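Local coordinates for protein ribose 5-phosphate isomerase, putative (Trypanosoma brucei brucei, PDB 6FXS) that probably interconverts ribose 5-phosphate and ribulose 5-phosphate, as a type B (RpiB) ribose-5-phosphate isomerase of the LacAB_rpiB family, at residues A116-L130 with E142-G154. Residues are numbered along the deposited sequence; the frame is centred on the assembly and turned at random.
Sequences AVMARQHNDANVVCL and EIIMTFLQTPYSG
In this alpha/beta fold, helices 113-121 and 137-149 lie side by side on one face of the parallel sheet, against strand 127-131, and Phe147 of the second helix fills the angle between all three. With CG anti to the backbone N (chi1 -167°), the ring is carried in between Val128 and Arg120. Val128 CB sits over the centre of one face, 3.5 Å from the ring centroid; Arg120 CD covers the opposite face at 3.6 Å. Ala119 CB meets the edge, and Ala125 CB packs 3.7 Å from Phe147 CZ. The hydrophobic seam runs on along the strand, where Leu130 CD2 touches Ile143 CG2 and Leu130 CD1 touches Ile144 CD1. Strand 107-109, helix 113-121 and strand 127-131 form a beta-alpha-beta crossover; helix 137-149 follows the last strand, antiparallel to it, and segments 116-121 and 142-149 run nearly parallel, their axes 22° apart.

The bends of Arg120 at chi2 and chi3 lay CD over the ring and turn the guanidinium toward the chain leaving helix 137-149. Arg120 NE and NH2 grip Thr150 O side-on, at 2.9 and 3.0 Å, both bonds clearly bent, while NH1 holds Asp124 OD1 in a salt bridge and also Ala125 O, so three nitrogens fix the group's rotation. The Asp124 carboxylate in turn stacks on the Tyr152 ring, planes 23° apart. Beyond it Ser153 N donates to Gln121 O (3.0 Å), and Tyr152 OH hydrogen-bonds with Thr159 OG1 of helix 156-169.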
loop_
_atom_site.group_PDB
_atom_site.type_symbol
_atom_site.label_atom_id
_atom_site.label_comp_id
_atom_site.label_asym_id
_atom_site.label_seq_id
_atom_site.Cartn_x
_atom_site.Cartn_y
_atom_site.Cartn_z
ATOM N N ALA B 116 7.102 -9.024 1.070
ATOM C CA ALA B 116 8.295 -9.653 0.552
ATOM C C ALA B 116 8.986 -10.591 1.535
ATOM O O ALA B 116 9.376 -11.674 1.159
ATOM C CB ALA B 116 9.297 -8.585 0.082
ATOM N N VAL B 117 9.083 -10.186 2.806
ATOM C CA VAL B 117 9.580 -11.030 3.908
ATOM C C VAL B 117 8.732 -12.286 4.068
ATOM O O VAL B 117 9.262 -13.416 4.096
ATOM C CB VAL B 117 9.678 -10.244 5.236
ATOM C CG1 VAL B 117 10.058 -11.125 6.393
ATOM C CG2 VAL B 117 10.749 -9.161 5.169
ATOM N N MET B 118 7.426 -12.087 4.216
ATOM C CA MET B 118 6.567 -13.210 4.552
ATOM C C MET B 118 6.421 -14.222 3.382
ATOM O O MET B 118 6.262 -15.409 3.631
ATOM C CB MET B 118 5.205 -12.759 5.027
ATOM C CG MET B 118 5.251 -11.868 6.336
ATOM S SD MET B 118 6.367 -12.498 7.646
ATOM C CE MET B 118 5.278 -13.814 8.111
ATOM N N ALA B 119 6.470 -13.727 2.142
ATOM C CA ALA B 119 6.402 -14.627 0.978
ATOM C C ALA B 119 7.538 -15.645 1.075
ATOM O O ALA B 119 7.391 -16.815 0.714
ATOM C CB ALA B 119 6.578 -13.857 -0.307
ATOM N N ARG B 120 8.685 -15.162 1.504
ATOM C CA ARG B 120 9.860 -16.045 1.685
ATOM C C ARG B 120 9.818 -16.895 2.962
ATOM O O ARG B 120 10.013 -18.127 2.951
ATOM C CB ARG B 120 11.111 -15.177 1.662
ATOM C CG ARG B 120 11.414 -14.563 0.264
ATOM C CD ARG B 120 11.793 -15.505 -0.834
ATOM N NE ARG B 120 12.909 -16.303 -0.403
ATOM C CZ ARG B 120 12.971 -17.591 -0.262
ATOM N NH1 ARG B 120 12.037 -18.428 -0.736
ATOM N NH2 ARG B 120 14.067 -18.064 0.356
ATOM N N GLN B 121 9.619 -16.204 4.061
ATOM C CA GLN B 121 9.672 -16.839 5.391
ATOM C C GLN B 121 8.616 -17.898 5.604
ATOM O O GLN B 121 8.895 -18.976 6.150
ATOM C CB GLN B 121 9.521 -15.771 6.477
ATOM C CG GLN B 121 10.758 -14.957 6.743
ATOM C CD GLN B 121 11.611 -15.631 7.813
ATOM O OE1 GLN B 121 12.743 -16.201 7.557
ATOM N NE2 GLN B 121 11.064 -15.640 9.020
ATOM N N HIS B 122 7.400 -17.634 5.145
ATOM C CA HIS B 122 6.295 -18.582 5.264
ATOM C C HIS B 122 5.993 -19.403 4.025
ATOM O O HIS B 122 5.603 -20.592 4.164
ATOM C CB HIS B 122 4.982 -17.851 5.697
ATOM C CG HIS B 122 4.978 -17.451 7.139
ATOM N ND1 HIS B 122 3.868 -16.915 7.782
ATOM C CD2 HIS B 122 5.944 -17.574 8.090
ATOM C CE1 HIS B 122 4.177 -16.670 9.047
ATOM N NE2 HIS B 122 5.429 -17.069 9.271
ATOM N N ASN B 123 5.994 -18.791 2.868
ATOM C CA ASN B 123 5.537 -19.498 1.642
ATOM C C ASN B 123 6.723 -20.086 0.832
ATOM O O ASN B 123 6.481 -20.752 -0.201
ATOM C CB ASN B 123 4.660 -18.576 0.777
ATOM C CG ASN B 123 3.528 -17.923 1.594
ATOM O OD1 ASN B 123 3.577 -16.731 1.909
ATOM N ND2 ASN B 123 2.565 -18.721 1.982
ATOM N N ASP B 124 7.967 -19.826 1.293
ATOM C CA ASP B 124 9.195 -20.162 0.535
ATOM C C ASP B 124 8.996 -19.853 -0.952
ATOM O O ASP B 124 9.213 -20.694 -1.814
ATOM C CB ASP B 124 9.508 -21.622 0.698
ATOM C CG ASP B 124 10.952 -22.005 0.260
ATOM O OD1 ASP B 124 11.852 -21.176 0.118
ATOM O OD2 ASP B 124 11.143 -23.197 0.122
ATOM N N ALA B 125 8.474 -18.692 -1.213
ATOM C CA ALA B 125 8.099 -18.316 -2.549
ATOM C C ALA B 125 9.403 -18.338 -3.445
ATOM O O ALA B 125 10.467 -17.843 -3.031
ATOM C CB ALA B 125 7.440 -16.952 -2.573
ATOM N N ASN B 126 9.238 -18.896 -4.632
ATOM C CA ASN B 126 10.321 -18.983 -5.632
ATOM C C ASN B 126 10.164 -18.028 -6.861
ATOM O O ASN B 126 11.062 -17.959 -7.695
ATOM C CB ASN B 126 10.612 -20.474 -6.011
ATOM C CG ASN B 126 9.413 -21.244 -6.449
ATOM O OD1 ASN B 126 8.345 -20.669 -6.815
ATOM N ND2 ASN B 126 9.560 -22.570 -6.484
ATOM N N VAL B 127 9.027 -17.325 -6.988
ATOM C CA VAL B 127 8.785 -16.310 -7.962
ATOM C C VAL B 127 8.086 -15.108 -7.234
ATOM O O VAL B 127 7.166 -15.329 -6.443
ATOM C CB VAL B 127 7.878 -16.814 -9.110
ATOM C CG1 VAL B 127 7.579 -15.720 -10.121
ATOM C CG2 VAL B 127 8.502 -18.036 -9.787
ATOM N N VAL B 128 8.619 -13.903 -7.394
ATOM C CA VAL B 128 7.991 -12.670 -6.912
ATOM C C VAL B 128 7.317 -11.950 -8.089
ATOM O O VAL B 128 7.928 -11.803 -9.170
ATOM C CB VAL B 128 8.977 -11.764 -6.170
ATOM C CG1 VAL B 128 10.127 -11.312 -7.061
ATOM C CG2 VAL B 128 8.248 -10.572 -5.567
ATOM N N CYS B 129 6.070 -11.504 -7.908
ATOM C CA CYS B 129 5.359 -10.831 -8.985
ATOM C C CYS B 129 5.097 -9.411 -8.547
ATOM O O CYS B 129 4.771 -9.138 -7.324
ATOM C CB CYS B 129 4.053 -11.558 -9.270
ATOM S SG CYS B 129 4.225 -13.293 -9.714
ATOM N N LEU B 130 5.340 -8.491 -9.478
ATOM C CA LEU B 130 5.391 -7.047 -9.215
ATOM C C LEU B 130 4.562 -6.257 -10.207
ATOM O O LEU B 130 4.402 -6.696 -11.390
ATOM C CB LEU B 130 6.811 -6.578 -9.321
ATOM C CG LEU B 130 7.786 -7.356 -8.403
ATOM C CD1 LEU B 130 9.178 -6.899 -8.764
ATOM C CD2 LEU B 130 7.492 -7.018 -6.974
ATOM N N GLU B 142 13.246 -2.313 -3.055
ATOM C CA GLU B 142 13.213 -2.918 -1.689
ATOM C C GLU B 142 12.689 -4.325 -1.710
ATOM O O GLU B 142 13.240 -5.233 -1.047
ATOM C CB GLU B 142 12.379 -2.031 -0.720
ATOM C CG GLU B 142 12.325 -2.475 0.722
ATOM C CD GLU B 142 11.308 -1.652 1.478
ATOM O OE1 GLU B 142 10.138 -1.445 1.093
ATOM O OE2 GLU B 142 11.696 -1.123 2.422
ATOM N N ILE B 143 11.597 -4.524 -2.417
ATOM C CA ILE B 143 10.950 -5.821 -2.468
ATOM C C ILE B 143 11.934 -6.868 -3.072
ATOM O O ILE B 143 12.075 -7.964 -2.546
ATOM C CB ILE B 143 9.630 -5.803 -3.330
ATOM C CG1 ILE B 143 8.470 -5.008 -2.630
ATOM C CG2 ILE B 143 9.184 -7.220 -3.702
ATOM C CD1 ILE B 143 7.402 -4.479 -3.605
ATOM N N ILE B 144 12.550 -6.541 -4.205
ATOM C CA ILE B 144 13.447 -7.472 -4.896
ATOM C C ILE B 144 14.640 -7.863 -4.014
ATOM O O ILE B 144 14.939 -9.057 -3.797
ATOM C CB ILE B 144 13.860 -6.889 -6.278
ATOM C CG1 ILE B 144 12.699 -7.053 -7.245
ATOM C CG2 ILE B 144 15.121 -7.582 -6.807
ATOM C CD1 ILE B 144 12.748 -6.096 -8.411
ATOM N N MET B 145 15.224 -6.869 -3.402
ATOM C CA MET B 145 16.376 -7.128 -2.519
ATOM C C MET B 145 15.967 -8.001 -1.350
ATOM O O MET B 145 16.717 -8.938 -0.950
ATOM C CB MET B 145 17.060 -5.829 -2.060
ATOM C CG MET B 145 17.680 -5.086 -3.267
ATOM S SD MET B 145 18.480 -3.523 -2.865
ATOM C CE MET B 145 19.867 -4.070 -1.844
ATOM N N THR B 146 14.791 -7.684 -0.786
ATOM C CA THR B 146 14.305 -8.394 0.390
ATOM C C THR B 146 13.956 -9.837 -0.034
ATOM O O THR B 146 14.270 -10.804 0.646
ATOM C CB THR B 146 13.059 -7.663 0.997
ATOM O OG1 THR B 146 13.459 -6.355 1.343
ATOM C CG2 THR B 146 12.537 -8.338 2.230
ATOM N N PHE B 147 13.253 -9.961 -1.153
ATOM C CA PHE B 147 12.838 -11.271 -1.598
ATOM C C PHE B 147 14.075 -12.196 -1.801
ATOM O O PHE B 147 14.070 -13.382 -1.498
ATOM C CB PHE B 147 12.020 -11.137 -2.883
ATOM C CG PHE B 147 11.292 -12.368 -3.276
ATOM C CD1 PHE B 147 10.047 -12.665 -2.707
ATOM C CD2 PHE B 147 11.833 -13.259 -4.170
ATOM C CE1 PHE B 147 9.324 -13.739 -3.120
ATOM C CE2 PHE B 147 11.120 -14.403 -4.562
ATOM C CZ PHE B 147 9.878 -14.659 -4.039
ATOM N N LEU B 148 15.120 -11.637 -2.384
ATOM C CA LEU B 148 16.323 -12.438 -2.727
ATOM C C LEU B 148 17.133 -12.743 -1.505
ATOM O O LEU B 148 17.721 -13.823 -1.456
ATOM C CB LEU B 148 17.193 -11.697 -3.726
ATOM C CG LEU B 148 16.604 -11.566 -5.129
ATOM C CD1 LEU B 148 17.447 -10.685 -6.039
ATOM C CD2 LEU B 148 16.360 -12.914 -5.730
ATOM N N GLN B 149 17.143 -11.842 -0.524
ATOM C CA GLN B 149 18.009 -11.988 0.636
ATOM C C GLN B 149 17.354 -12.753 1.798
ATOM O O GLN B 149 18.061 -13.288 2.690
ATOM C CB GLN B 149 18.457 -10.632 1.150
ATOM C CG GLN B 149 19.489 -9.964 0.284
ATOM C CD GLN B 149 19.824 -8.609 0.837
ATOM O OE1 GLN B 149 19.336 -8.202 1.916
ATOM N NE2 GLN B 149 20.560 -7.870 0.090
ATOM N N THR B 150 16.027 -12.847 1.771
ATOM C CA THR B 150 15.315 -13.480 2.882
ATOM C C THR B 150 15.218 -14.967 2.728
ATOM O O THR B 150 14.735 -15.477 1.695
ATOM C CB THR B 150 13.921 -12.801 3.083
ATOM O OG1 THR B 150 14.067 -11.364 3.301
ATOM C CG2 THR B 150 13.197 -13.430 4.229
ATOM N N PRO B 151 15.585 -15.716 3.786
ATOM C CA PRO B 151 15.486 -17.178 3.757
ATOM C C PRO B 151 14.058 -17.652 4.192
ATOM O O PRO B 151 13.290 -16.857 4.768
ATOM C CB PRO B 151 16.535 -17.632 4.807
ATOM C CG PRO B 151 16.435 -16.500 5.841
ATOM C CD PRO B 151 16.321 -15.240 4.978
ATOM N N TYR B 152 13.742 -18.902 3.873
ATOM C CA TYR B 152 12.602 -19.604 4.374
ATOM C C TYR B 152 12.792 -19.824 5.883
ATOM O O TYR B 152 13.903 -20.043 6.316
ATOM C CB TYR B 152 12.472 -20.957 3.674
ATOM C CG TYR B 152 11.321 -21.825 4.167
ATOM C CD1 TYR B 152 9.994 -21.347 4.190
ATOM C CD2 TYR B 152 11.546 -23.145 4.493
ATOM C CE1 TYR B 152 8.947 -22.150 4.584
ATOM C CE2 TYR B 152 10.506 -23.952 4.921
ATOM C CZ TYR B 152 9.173 -23.467 4.939
ATOM O OH TYR B 152 8.130 -24.357 5.332
ATOM N N SER B 153 11.745 -19.650 6.694
ATOM C CA SER B 153 11.907 -19.808 8.176
ATOM C C SER B 153 12.303 -21.233 8.646
ATOM O O SER B 153 12.882 -21.379 9.709
ATOM C CB SER B 153 10.688 -19.311 8.964
ATOM O OG SER B 153 9.738 -20.359 8.912
ATOM N N GLY B 154 12.002 -22.244 7.864
ATOM C CA GLY B 154 12.339 -23.640 8.217
ATOM C C GLY B 154 11.273 -24.293 9.111
ATOM O O GLY B 154 11.399 -25.482 9.425
#